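Long-range contacts in probable chitinase (Chromobacterium violaceum, PDB 5JH8), which probably binds and hydrolyses chitin, as a member of glycoside hydrolase family 18 with a TIM-barrel catalytic domain: residues P62-S68 / F105-D111; Y161-A165 / Y202-V207; P187-A191 / T270-E274; A92-L96 / F126-L130. One frame throughout, in Å; residues are numbered along the deposited sequence. Where two conformers were deposited one is given.

Contact 1 (P62-S68 / F105-D111); sequences PAYGCVS and FSGINVD. With HIS (histidine), chain F.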
loop_
_atom_site.group_PDB
_atom_site.type_symbol
_atom_site.label_atom_id
_atom_site.label_comp_id
_atom_site.label_asym_id
_atom_site.label_seq_id
_atom_site.Cartn_x
_atom_site.Cartn_y
_atom_site.Cartn_z
ATOM N N PRO A 62 -12.544 -5.498 -10.576
ATOM C CA PRO A 62 -12.398 -6.349 -9.388
ATOM C C PRO A 62 -12.166 -5.538 -8.119
ATOM O O PRO A 62 -11.333 -4.624 -8.067
ATOM C CB PRO A 62 -11.179 -7.217 -9.727
ATOM C CG PRO A 62 -11.203 -7.307 -11.238
ATOM C CD PRO A 62 -11.664 -5.937 -11.671
ATOM N N ALA A 63 -12.894 -5.915 -7.075
ATOM C CA ALA A 63 -12.785 -5.298 -5.764
ATOM C C ALA A 63 -12.292 -6.333 -4.772
ATOM O O ALA A 63 -12.801 -7.454 -4.727
ATOM C CB ALA A 63 -14.121 -4.725 -5.309
ATOM N N TYR A 64 -11.332 -5.933 -3.949
ATOM C CA TYR A 64 -10.755 -6.777 -2.910
ATOM C C TYR A 64 -11.137 -6.215 -1.550
ATOM O O TYR A 64 -10.979 -5.019 -1.303
ATOM C CB TYR A 64 -9.225 -6.850 -3.040
ATOM C CG TYR A 64 -8.754 -7.673 -4.205
ATOM C CD1 TYR A 64 -8.861 -7.215 -5.502
ATOM C CD2 TYR A 64 -8.223 -8.926 -4.017
ATOM C CE1 TYR A 64 -8.443 -8.000 -6.579
ATOM C CE2 TYR A 64 -7.808 -9.707 -5.060
ATOM C CZ TYR A 64 -7.936 -9.255 -6.340
ATOM O OH TYR A 64 -7.499 -10.067 -7.352
ATOM N N GLY A 65 -11.606 -7.071 -0.656
ATOM C CA GLY A 65 -11.864 -6.639 0.701
ATOM C C GLY A 65 -10.552 -6.538 1.446
ATOM O O GLY A 65 -9.881 -7.554 1.622
ATOM N N CYS A 66 -10.157 -5.323 1.833
ATOM C CA CYS A 66 -8.877 -5.085 2.504
ATOM C C CYS A 66 -9.118 -5.061 4.007
ATOM O O CYS A 66 -9.822 -4.183 4.522
ATOM C CB CYS A 66 -8.228 -3.809 1.974
ATOM S SG CYS A 66 -6.706 -3.327 2.825
ATOM N N VAL A 67 -8.560 -6.064 4.674
ATOM C CA VAL A 67 -8.859 -6.380 6.062
ATOM C C VAL A 67 -7.588 -6.237 6.891
ATOM O O VAL A 67 -6.564 -6.861 6.583
ATOM C CB VAL A 67 -9.435 -7.803 6.209
ATOM C CG1 VAL A 67 -9.770 -8.080 7.659
ATOM C CG2 VAL A 67 -10.643 -8.005 5.313
ATOM N N SER A 68 -7.674 -5.441 7.947
ATOM C CA SER A 68 -6.517 -5.080 8.745
ATOM C C SER A 68 -6.630 -5.623 10.167
ATOM O O SER A 68 -7.727 -5.824 10.707
ATOM C CB SER A 68 -6.355 -3.552 8.777
ATOM O OG SER A 68 -6.199 -3.028 7.462
ATOM N N PHE A 105 -16.825 -9.602 -3.520
ATOM C CA PHE A 105 -15.434 -9.278 -3.781
ATOM C C PHE A 105 -14.790 -10.359 -4.648
ATOM O O PHE A 105 -15.142 -11.537 -4.586
ATOM C CB PHE A 105 -14.654 -9.149 -2.478
ATOM C CG PHE A 105 -14.981 -7.915 -1.665
ATOM C CD1 PHE A 105 -15.140 -6.683 -2.250
ATOM C CD2 PHE A 105 -15.061 -7.986 -0.298
ATOM C CE1 PHE A 105 -15.385 -5.561 -1.487
ATOM C CE2 PHE A 105 -15.329 -6.864 0.464
ATOM C CZ PHE A 105 -15.483 -5.656 -0.123
ATOM N N SER A 106 -13.802 -9.937 -5.437
ATOM C CA SER A 106 -12.991 -10.830 -6.248
ATOM C C SER A 106 -11.905 -11.495 -5.432
ATOM O O SER A 106 -11.256 -12.440 -5.911
ATOM C CB SER A 106 -12.384 -10.029 -7.391
ATOM O OG SER A 106 -13.413 -9.516 -8.221
ATOM N N GLY A 107 -11.690 -11.019 -4.214
ATOM C CA GLY A 107 -10.678 -11.577 -3.359
ATOM C C GLY A 107 -10.557 -10.790 -2.076
ATOM O O GLY A 107 -11.330 -9.870 -1.798
ATOM N N ILE A 108 -9.527 -11.150 -1.320
ATOM C CA ILE A 108 -9.183 -10.521 -0.055
ATOM C C ILE A 108 -7.793 -9.919 -0.180
ATOM O O ILE A 108 -6.879 -10.553 -0.726
ATOM C CB ILE A 108 -9.220 -11.560 1.092
ATOM C CG1 ILE A 108 -10.650 -12.103 1.299
ATOM C CG2 ILE A 108 -8.582 -10.986 2.362
ATOM C CD1 ILE A 108 -11.626 -11.108 1.842
ATOM N N ASN A 109 -7.631 -8.713 0.343
ATOM C CA ASN A 109 -6.318 -8.115 0.579
ATOM C C ASN A 109 -6.070 -8.166 2.088
ATOM O O ASN A 109 -6.694 -7.421 2.848
ATOM C CB ASN A 109 -6.310 -6.680 0.036
ATOM C CG ASN A 109 -5.039 -5.854 0.319
ATOM O OD1 ASN A 109 -5.113 -4.638 0.213
ATOM N ND2 ASN A 109 -3.915 -6.475 0.632
ATOM N N VAL A 110 -5.189 -9.064 2.528
ATOM C CA VAL A 110 -4.740 -9.090 3.921
ATOM C C VAL A 110 -3.733 -7.963 4.101
ATOM O O VAL A 110 -2.695 -7.937 3.432
ATOM C CB VAL A 110 -4.124 -10.446 4.279
ATOM C CG1 VAL A 110 -3.437 -10.341 5.657
ATOM C CG2 VAL A 110 -5.189 -11.544 4.284
ATOM N N ASP A 111 -4.055 -7.022 4.989
ATOM C CA ASP A 111 -3.172 -5.904 5.328
ATOM C C ASP A 111 -2.871 -6.038 6.812
ATOM O O ASP A 111 -3.469 -5.354 7.651
ATOM C CB ASP A 111 -3.815 -4.573 4.990
ATOM C CG ASP A 111 -2.877 -3.415 5.234
ATOM O OD1 ASP A 111 -1.687 -3.660 5.523
ATOM O OD2 ASP A 111 -3.309 -2.252 5.150
HETATM N N HIS F . -0.722 3.047 5.990
HETATM C CA HIS F . -2.082 2.534 5.866
HETATM C C HIS F . -2.850 2.787 7.156
HETATM O O HIS F . -2.269 2.956 8.236
HETATM C CB HIS F . -2.065 1.042 5.523
HETATM C CG HIS F . -1.590 0.745 4.132
HETATM N ND1 HIS F . -1.825 -0.461 3.509
HETATM C CD2 HIS F . -0.877 1.489 3.253
HETATM C CE1 HIS F . -1.300 -0.439 2.298
HETATM N NE2 HIS F . -0.699 0.725 2.125
HETATM O OXT HIS F . -4.081 2.837 7.134
HETATM O O HOH W 1 -15.376 -7.787 -7.239
HETATM O O HOH W 2 -5.473 -0.746 6.379
#
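Phe105 lays its ring over the backbone of Gly65 where 63-68 and 107-111 run as neighbouring parallel strands of the family 18 TIM barrel. Gly65 CA stands 3.7 Å from the centroid of the Phe105 ring, a CH-pi contact over the face, while Ala63 CB touches Phe105 CD1. The Tyr64 ring does the reverse from the other segment: it covers the backbone of Gly107, with Tyr64 CD2 3.6 Å from Gly107 C. Each aromatic ring thus spreads over a glycine of the opposite segment, Phe105 from just ahead of its strand. Both backbone polar atoms of Gly65 are bonded across: N gives to Gly107 O, and O accepts from Asn109 N at 2.8 Å. Further along, Cys66 and Asn109 both turn their side chains anti to the backbone N (chi1 175° in each), which sets Cys66 SG beside Asn109 OD1; that amide is fixed by Tyr7, Ser144 and Ile142. Asp111 and Glu113, both in the histidine pocket, probably correspond to the last two acids of the family's DxxDxDxE motif, with Ser106 and Asn109 at the first two acidic positions. Asp111 OD2 accepts from ND1 of the bound histidine at 2.8 Å, N-H...O angle 160°.

Contact 2 (Y161-A165 / Y202-V207); sequences YDLRA and YAVERV. With EDO (1,2-ethanediol), chain C.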
loop_
_atom_site.group_PDB
_atom_site.type_symbol
_atom_site.label_atom_id
_atom_site.label_comp_id
_atom_site.label_asym_id
_atom_site.label_seq_id
_atom_site.Cartn_x
_atom_site.Cartn_y
_atom_site.Cartn_z
ATOM N N TYR A 161 7.781 -11.269 7.979
ATOM C CA TYR A 161 7.338 -11.375 6.592
ATOM C C TYR A 161 8.343 -12.196 5.782
ATOM O O TYR A 161 9.437 -11.724 5.450
ATOM C CB TYR A 161 7.133 -9.997 5.987
ATOM C CG TYR A 161 6.132 -9.180 6.765
ATOM C CD1 TYR A 161 4.774 -9.292 6.505
ATOM C CD2 TYR A 161 6.534 -8.343 7.786
ATOM C CE1 TYR A 161 3.841 -8.570 7.209
ATOM C CE2 TYR A 161 5.617 -7.626 8.525
ATOM C CZ TYR A 161 4.266 -7.726 8.232
ATOM O OH TYR A 161 3.378 -6.995 8.990
ATOM N N ASP A 162 7.979 -13.443 5.495
ATOM C CA ASP A 162 8.797 -14.364 4.703
ATOM C C ASP A 162 8.256 -14.273 3.279
ATOM O O ASP A 162 7.261 -14.916 2.931
ATOM C CB ASP A 162 8.633 -15.763 5.279
ATOM C CG ASP A 162 9.408 -16.830 4.526
ATOM O OD1 ASP A 162 9.853 -16.608 3.373
ATOM O OD2 ASP A 162 9.579 -17.917 5.120
ATOM N N LEU A 163 8.867 -13.419 2.456
ATOM C CA LEU A 163 8.301 -13.160 1.130
ATOM C C LEU A 163 8.236 -14.427 0.293
ATOM O O LEU A 163 7.280 -14.633 -0.465
ATOM C CB LEU A 163 9.096 -12.096 0.378
ATOM C CG LEU A 163 8.644 -10.649 0.586
ATOM C CD1 LEU A 163 8.789 -10.185 2.005
ATOM C CD2 LEU A 163 9.396 -9.729 -0.347
ATOM N N ARG A 164 9.267 -15.265 0.368
ATOM C CA ARG A 164 9.240 -16.506 -0.399
ATOM C C ARG A 164 7.990 -17.326 -0.079
ATOM O O ARG A 164 7.278 -17.783 -0.986
ATOM C CB ARG A 164 10.512 -17.312 -0.146
ATOM C CG ARG A 164 10.741 -18.452 -1.122
ATOM C CD ARG A 164 12.098 -19.139 -0.904
ATOM N NE ARG A 164 13.236 -18.356 -1.393
ATOM C CZ ARG A 164 13.697 -18.391 -2.641
ATOM N NH1 ARG A 164 13.140 -19.187 -3.550
ATOM N NH2 ARG A 164 14.723 -17.629 -2.981
ATOM N N ALA A 165 7.691 -17.503 1.210
ATOM C CA ALA A 165 6.531 -18.302 1.603
ATOM C C ALA A 165 5.227 -17.591 1.243
ATOM O O ALA A 165 4.285 -18.202 0.717
ATOM C CB ALA A 165 6.573 -18.613 3.100
ATOM N N TYR A 202 15.054 -7.804 -4.267
ATOM C CA TYR A 202 14.905 -8.782 -3.203
ATOM C C TYR A 202 13.632 -9.593 -3.402
ATOM O O TYR A 202 13.632 -10.823 -3.289
ATOM C CB TYR A 202 14.892 -8.032 -1.865
ATOM C CG TYR A 202 14.622 -8.875 -0.640
ATOM C CD1 TYR A 202 15.641 -9.539 0.007
ATOM C CD2 TYR A 202 13.339 -8.997 -0.131
ATOM C CE1 TYR A 202 15.382 -10.312 1.110
ATOM C CE2 TYR A 202 13.067 -9.776 0.973
ATOM C CZ TYR A 202 14.095 -10.417 1.596
ATOM O OH TYR A 202 13.815 -11.197 2.692
ATOM N N ALA A 203 12.526 -8.905 -3.710
ATOM C CA ALA A 203 11.233 -9.567 -3.858
ATOM C C ALA A 203 11.220 -10.531 -5.038
ATOM O O ALA A 203 10.743 -11.659 -4.893
ATOM C CB ALA A 203 10.124 -8.526 -3.996
ATOM N N VAL A 204 11.719 -10.107 -6.209
ATOM C CA VAL A 204 11.580 -10.936 -7.412
ATOM C C VAL A 204 12.550 -12.107 -7.415
ATOM O O VAL A 204 12.341 -13.081 -8.151
ATOM C CB VAL A 204 11.633 -10.150 -8.736
ATOM C CG1 VAL A 204 10.603 -9.027 -8.756
ATOM C CG2 VAL A 204 13.015 -9.607 -9.000
ATOM N N GLU A 205 13.602 -12.055 -6.606
ATOM C CA GLU A 205 14.414 -13.243 -6.422
ATOM C C GLU A 205 13.638 -14.323 -5.679
ATOM O O GLU A 205 13.865 -15.521 -5.896
ATOM C CB GLU A 205 15.675 -12.880 -5.638
ATOM C CG GLU A 205 16.590 -14.065 -5.387
ATOM C CD GLU A 205 17.893 -13.656 -4.717
ATOM O OE1 GLU A 205 18.465 -12.621 -5.103
ATOM O OE2 GLU A 205 18.359 -14.369 -3.799
ATOM N N ARG A 206 12.715 -13.915 -4.806
ATOM C CA ARG A 206 12.029 -14.804 -3.886
ATOM C C ARG A 206 10.618 -15.159 -4.312
ATOM O O ARG A 206 10.077 -16.166 -3.825
ATOM C CB ARG A 206 12.006 -14.158 -2.496
ATOM C CG ARG A 206 13.377 -14.223 -1.830
ATOM C CD ARG A 206 13.592 -13.193 -0.739
ATOM N NE ARG A 206 14.951 -13.283 -0.210
ATOM C CZ ARG A 206 16.027 -12.769 -0.795
ATOM N NH1 ARG A 206 15.930 -12.108 -1.937
ATOM N NH2 ARG A 206 17.214 -12.920 -0.219
ATOM N N VAL A 207 10.043 -14.385 -5.226
ATOM C CA VAL A 207 8.645 -14.463 -5.626
ATOM C C VAL A 207 8.595 -14.267 -7.132
ATOM O O VAL A 207 9.279 -13.380 -7.643
ATOM C CB VAL A 207 7.815 -13.367 -4.945
ATOM C CG1 VAL A 207 6.361 -13.498 -5.344
ATOM C CG2 VAL A 207 7.975 -13.453 -3.454
HETATM C C1 EDO C . 15.825 -15.401 3.239
HETATM O O1 EDO C . 16.014 -14.343 2.290
HETATM C C2 EDO C . 14.751 -16.360 2.742
HETATM O O2 EDO C . 14.110 -15.808 1.588
HETATM O O HOH W 3 11.423 -12.387 3.464
HETATM O O HOH W 4 7.634 -17.426 -3.662
HETATM O O HOH W 5 15.795 -17.423 -5.883
HETATM O O HOH W 6 17.128 -16.045 -1.980
#
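Arg164 swings CG away from its backbone N (chi1 -167°) and then bends at chi3 (-75°), which carries the side chain across that of Arg206 at about a right angle, the guanidinium planes 54° apart. One guanidinium face of Arg164 lies over Arg206 CA, and Arg164 NH2 comes 3.8 Å from Arg206 CG. Arg206, extended from CG to NE, passes CD over the rim of one Tyr202 ring face and brings its guanidinium above CE1. Arg206 NH1 donates in plane to a lone pair of Tyr202 O at 3.0 Å, and NE and NH2 hold O1 of an ethanediol, probably from the crystallisation liquor. Water bridges replace direct hydrogen bonds between the segments: one joins Arg164 O to Arg206 O, another links Arg164 NH2 to Glu205 OE2. On the buried side Leu163 CD2 touches both Tyr202 CE2, at the ring edge, and Ala203 CB, 3.9 Å from each; Val207 CG2 rests on Leu163 O at 3.3 Å. A third water ties Tyr202 OH to Tyr161 O and Leu163 N, and the hydroxyl also bonds to Glu153. Asp162 OD1 N-caps the helix. Leu163, Ala203 and Val207 all reach strand 172-176, as in the outer helical layer of a TIM barrel.

Contact 3 (P187-A191 / T270-E274); sequences PGPVA and TVWTE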
loop_
_atom_site.group_PDB
_atom_site.type_symbol
_atom_site.label_atom_id
_atom_site.label_comp_id
_atom_site.label_asym_id
_atom_site.label_seq_id
_atom_site.Cartn_x
_atom_site.Cartn_y
_atom_site.Cartn_z
ATOM N N PRO A 187 13.942 13.522 7.824
ATOM C CA PRO A 187 13.482 13.726 6.442
ATOM C C PRO A 187 14.288 12.908 5.446
ATOM O O PRO A 187 15.505 12.767 5.559
ATOM C CB PRO A 187 13.688 15.232 6.218
ATOM C CG PRO A 187 13.695 15.835 7.594
ATOM C CD PRO A 187 14.303 14.794 8.475
ATOM N N GLY A 188 13.603 12.439 4.416
ATOM C CA GLY A 188 14.237 11.833 3.272
ATOM C C GLY A 188 13.188 11.353 2.301
ATOM O O GLY A 188 11.993 11.427 2.592
ATOM N N PRO A 189 13.628 10.810 1.173
ATOM C CA PRO A 189 12.681 10.267 0.205
ATOM C C PRO A 189 11.698 9.309 0.865
ATOM O O PRO A 189 12.067 8.445 1.670
ATOM C CB PRO A 189 13.583 9.540 -0.793
ATOM C CG PRO A 189 14.884 10.274 -0.730
ATOM C CD PRO A 189 15.023 10.713 0.711
ATOM N N VAL A 190 10.440 9.449 0.466
ATOM C CA VAL A 190 9.367 8.593 0.969
ATOM C C VAL A 190 9.262 7.294 0.184
ATOM O O VAL A 190 8.829 6.272 0.720
ATOM C CB VAL A 190 8.049 9.392 0.945
ATOM C CG1 VAL A 190 6.880 8.530 1.374
ATOM C CG2 VAL A 190 8.189 10.616 1.836
ATOM N N ALA A 191 9.653 7.320 -1.078
ATOM C CA ALA A 191 9.576 6.174 -1.969
ATOM C C ALA A 191 10.735 6.262 -2.956
ATOM O O ALA A 191 10.559 6.238 -4.172
ATOM C CB ALA A 191 8.220 6.136 -2.678
ATOM N N THR A 270 11.283 20.818 5.593
ATOM C CA THR A 270 11.813 20.024 4.501
ATOM C C THR A 270 10.691 19.125 4.005
ATOM O O THR A 270 10.079 18.407 4.802
ATOM C CB THR A 270 12.951 19.127 4.994
ATOM O OG1 THR A 270 13.982 19.921 5.567
ATOM C CG2 THR A 270 13.577 18.364 3.888
ATOM N N VAL A 271 10.414 19.176 2.706
ATOM C CA VAL A 271 9.422 18.316 2.081
ATOM C C VAL A 271 10.134 17.347 1.159
ATOM O O VAL A 271 11.035 17.736 0.420
ATOM C CB VAL A 271 8.410 19.154 1.269
ATOM C CG1 VAL A 271 7.446 18.258 0.476
ATOM C CG2 VAL A 271 7.658 20.109 2.181
ATOM N N TRP A 272 9.710 16.093 1.188
ATOM C CA TRP A 272 10.062 15.102 0.177
ATOM C C TRP A 272 8.771 14.531 -0.392
ATOM O O TRP A 272 7.894 14.111 0.375
ATOM C CB TRP A 272 10.905 13.972 0.758
ATOM C CG TRP A 272 12.329 14.348 0.992
ATOM C CD1 TRP A 272 12.857 14.865 2.139
ATOM C CD2 TRP A 272 13.418 14.228 0.069
ATOM N NE1 TRP A 272 14.210 15.061 1.996
ATOM C CE2 TRP A 272 14.577 14.684 0.730
ATOM C CE3 TRP A 272 13.528 13.785 -1.243
ATOM C CZ2 TRP A 272 15.832 14.718 0.106
ATOM C CZ3 TRP A 272 14.750 13.812 -1.851
ATOM C CH2 TRP A 272 15.894 14.265 -1.181
ATOM N N THR A 273 8.646 14.525 -1.721
ATOM C CA THR A 273 7.436 14.043 -2.363
ATOM C C THR A 273 7.779 13.593 -3.780
ATOM O O THR A 273 8.951 13.404 -4.141
ATOM C CB THR A 273 6.321 15.093 -2.285
ATOM O OG1 THR A 273 5.097 14.478 -2.686
ATOM C CG2 THR A 273 6.641 16.311 -3.128
ATOM N N GLU A 274 6.728 13.397 -4.565
ATOM C CA GLU A 274 6.790 12.912 -5.938
ATOM C C GLU A 274 6.456 14.043 -6.905
ATOM O O GLU A 274 5.853 15.059 -6.534
ATOM C CB GLU A 274 5.771 11.781 -6.194
ATOM C CG GLU A 274 5.836 10.600 -5.216
ATOM C CD GLU A 274 7.169 9.892 -5.225
ATOM O OE1 GLU A 274 7.747 9.720 -6.336
ATOM O OE2 GLU A 274 7.643 9.514 -4.127
HETATM O O HOH W 7 9.532 11.507 -1.338
HETATM O O HOH W 8 10.136 9.333 -3.106
#
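The Trp272 indole carries the backbone of Gly188-Pro189 on one face. Gly188 CA stands over the five-membered ring, 3.6 Å from its centroid and 17° off the normal, and Pro189 CD stands over the six-membered ring, 3.8 Å from its centroid and 5° off the normal. These two CH-pi contacts spread the loop across the whole bicycle. Pro189 runs alongside the indole in the same sense, with Pro189 CG 3.7 Å from Trp272 CZ3. The indole reaches this position with CG anti to its carbonyl carbon (chi1 -76°), and Gly188 O comes down on Trp272 CB at 3.3 Å. Beside these CH-pi contacts, Pro187 CB touches Thr270 CG2 at 3.9 Å, and Val190 CG2 approaches Trp272 O. No direct hydrogen bond joins the segments; water does the work. One water accepts from Ala191 N and donates to Glu274 OE2 at 2.7 Å, while another accepts from Val190 N and makes a weak bond to Thr273 O. The Glu274 chain brings OE2 to Ala191 CB, and its OE1 forms a salt bridge with Lys282 and a hydrogen bond with Ser278. Loop 187-191, after barrel strand 172-176, runs in nearly the same direction as 270-274. Strand 268-273 belongs to the region between barrel strands 212-222 and 293-297, consistent with the insertion of many family 18 chitinases, and pairs antiparallel with 212-222 and 256-262.

Contact 4 (A92-L96 / F126-L130); sequences AVANL and FIQVL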
loop_
_atom_site.group_PDB
_atom_site.type_symbol
_atom_site.label_atom_id
_atom_site.label_comp_id
_atom_site.label_asym_id
_atom_site.label_seq_id
_atom_site.Cartn_x
_atom_site.Cartn_y
_atom_site.Cartn_z
ATOM N N ALA A 92 -10.915 -17.498 11.149
ATOM C CA ALA A 92 -10.534 -16.373 10.309
ATOM C C ALA A 92 -10.556 -16.745 8.841
ATOM O O ALA A 92 -11.019 -15.956 8.019
ATOM C CB ALA A 92 -9.146 -15.879 10.702
ATOM N N VAL A 93 -10.024 -17.916 8.484
ATOM C CA VAL A 93 -9.969 -18.310 7.079
ATOM C C VAL A 93 -11.379 -18.453 6.529
ATOM O O VAL A 93 -11.727 -17.874 5.497
ATOM C CB VAL A 93 -9.155 -19.602 6.908
ATOM C CG1 VAL A 93 -9.337 -20.162 5.517
ATOM C CG2 VAL A 93 -7.687 -19.345 7.172
ATOM N N ALA A 94 -12.227 -19.214 7.232
ATOM C CA ALA A 94 -13.587 -19.406 6.738
ATOM C C ALA A 94 -14.332 -18.085 6.652
ATOM O O ALA A 94 -15.103 -17.847 5.712
ATOM C CB ALA A 94 -14.360 -20.371 7.634
ATOM N N ASN A 95 -14.143 -17.226 7.658
ATOM C CA ASN A 95 -14.864 -15.960 7.696
ATOM C C ASN A 95 -14.391 -15.012 6.603
ATOM O O ASN A 95 -15.191 -14.244 6.078
ATOM C CB ASN A 95 -14.745 -15.316 9.077
ATOM C CG ASN A 95 -15.558 -16.051 10.131
ATOM O OD1 ASN A 95 -16.449 -16.830 9.786
ATOM N ND2 ASN A 95 -15.259 -15.813 11.404
ATOM N N LEU A 96 -13.102 -15.025 6.280
ATOM C CA LEU A 96 -12.622 -14.174 5.203
ATOM C C LEU A 96 -13.185 -14.626 3.864
ATOM O O LEU A 96 -13.539 -13.799 3.011
ATOM C CB LEU A 96 -11.093 -14.159 5.179
ATOM C CG LEU A 96 -10.496 -13.286 6.292
ATOM C CD1 LEU A 96 -9.014 -13.607 6.528
ATOM C CD2 LEU A 96 -10.688 -11.801 6.013
ATOM N N PHE A 126 -0.807 -19.177 7.980
ATOM C CA PHE A 126 -2.137 -18.589 7.815
ATOM C C PHE A 126 -2.389 -18.211 6.365
ATOM O O PHE A 126 -3.450 -18.518 5.811
ATOM C CB PHE A 126 -2.269 -17.376 8.734
ATOM C CG PHE A 126 -3.445 -16.472 8.423
ATOM C CD1 PHE A 126 -4.749 -16.917 8.525
ATOM C CD2 PHE A 126 -3.239 -15.154 8.032
ATOM C CE1 PHE A 126 -5.805 -16.064 8.231
ATOM C CE2 PHE A 126 -4.291 -14.316 7.748
ATOM C CZ PHE A 126 -5.567 -14.765 7.847
ATOM N N ILE A 127 -1.420 -17.551 5.732
ATOM C CA ILE A 127 -1.566 -17.128 4.345
ATOM C C ILE A 127 -1.623 -18.331 3.404
ATOM O O ILE A 127 -2.382 -18.323 2.431
ATOM C CB ILE A 127 -0.448 -16.122 4.009
ATOM C CG1 ILE A 127 -0.668 -14.816 4.797
ATOM C CG2 ILE A 127 -0.364 -15.873 2.515
ATOM C CD1 ILE A 127 -2.018 -14.145 4.600
ATOM N N GLN A 128 -0.863 -19.388 3.683
ATOM C CA GLN A 128 -0.967 -20.612 2.886
ATOM C C GLN A 128 -2.377 -21.193 2.933
ATOM O O GLN A 128 -2.964 -21.552 1.897
ATOM C CB GLN A 128 0.034 -21.642 3.410
ATOM C CG GLN A 128 1.478 -21.319 3.091
ATOM C CD GLN A 128 2.473 -22.161 3.887
ATOM O OE1 GLN A 128 2.109 -22.851 4.841
ATOM N NE2 GLN A 128 3.739 -22.082 3.509
ATOM N N VAL A 129 -2.919 -21.332 4.140
ATOM C CA VAL A 129 -4.245 -21.912 4.309
ATOM C C VAL A 129 -5.300 -21.011 3.684
ATOM O O VAL A 129 -6.210 -21.483 2.999
ATOM C CB VAL A 129 -4.513 -22.177 5.804
ATOM C CG1 VAL A 129 -5.945 -22.641 6.042
ATOM C CG2 VAL A 129 -3.522 -23.180 6.352
ATOM N N LEU A 130 -5.181 -19.704 3.901
ATOM C CA LEU A 130 -6.138 -18.753 3.364
ATOM C C LEU A 130 -6.109 -18.752 1.846
ATOM O O LEU A 130 -7.162 -18.743 1.192
ATOM C CB LEU A 130 -5.841 -17.361 3.921
ATOM C CG LEU A 130 -6.749 -16.248 3.408
ATOM C CD1 LEU A 130 -8.199 -16.482 3.753
ATOM C CD2 LEU A 130 -6.256 -14.894 3.898
#
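Val93 and Leu130 mark the closest backbone approach, CA to CA 5.4 Å, where two helical turns, 92-96 and 126-130, run at 43° to one another in the same general direction. The axes of these short segments come within 10.1 Å, and the packing between these neighbouring helices of the TIM barrel's outer layer is entirely apolar. Val93 does most of the filling. Its CG2, anti to the carbonyl carbon, points between Phe126 and Val129, 3.9 Å from Phe126 CE1 and equally near Val129 CG1, while its other methyl, CG1, faces Leu130 CA. Val93 and Phe126 pass alongside one another in opposite senses. One turn on, Leu96 meets the ring from its edge: Leu96 CD1 lies near the ring plane, 3.9 Å from Phe126 CZ. Phe126 gets there by setting CG anti to its backbone N (chi1 165°), which leans the ring toward helix 89-96. Leu130 crosses Leu96 at about a right angle, its CD1 packing against Leu96 CB at 4.0 Å and its CD2 against Leu96 CD1. Ala92 CB adds a looser touch at Phe126 CE1. Around this patch, Val84 of helix 78-85 packs on both Ala92 and Phe126, and Gln89 touches Phe126 and Val129. Beneath it Leu130 and Ile127 rest on Val110 of strand 107-111, while Ile127 also meets Leu166 and Ala169 of helix 163-169.

Contacts 1 and 4 form one layered unit, their centres 12 Å apart: Ile108 CD1 of the strand pair packs on Leu96 O at 3.5 Å, and Val67 CG2 meets Leu96 CD2 at 3.9 Å. Barrel strands are thus backed directly by the helices around them. Contact 2 lies in the same outer layer, about 4 Å from contact 4 at the nearest atoms without touching. Contact 3 stands apart, its centre 29 Å from that of contact 1 and on the opposite side of the chain's centre. The bound ligands lie between: Asp111 of contact 1 holds the histidine, and the side chain of Val190 in contact 3 is about 7 Å from the selenium-containing ligand.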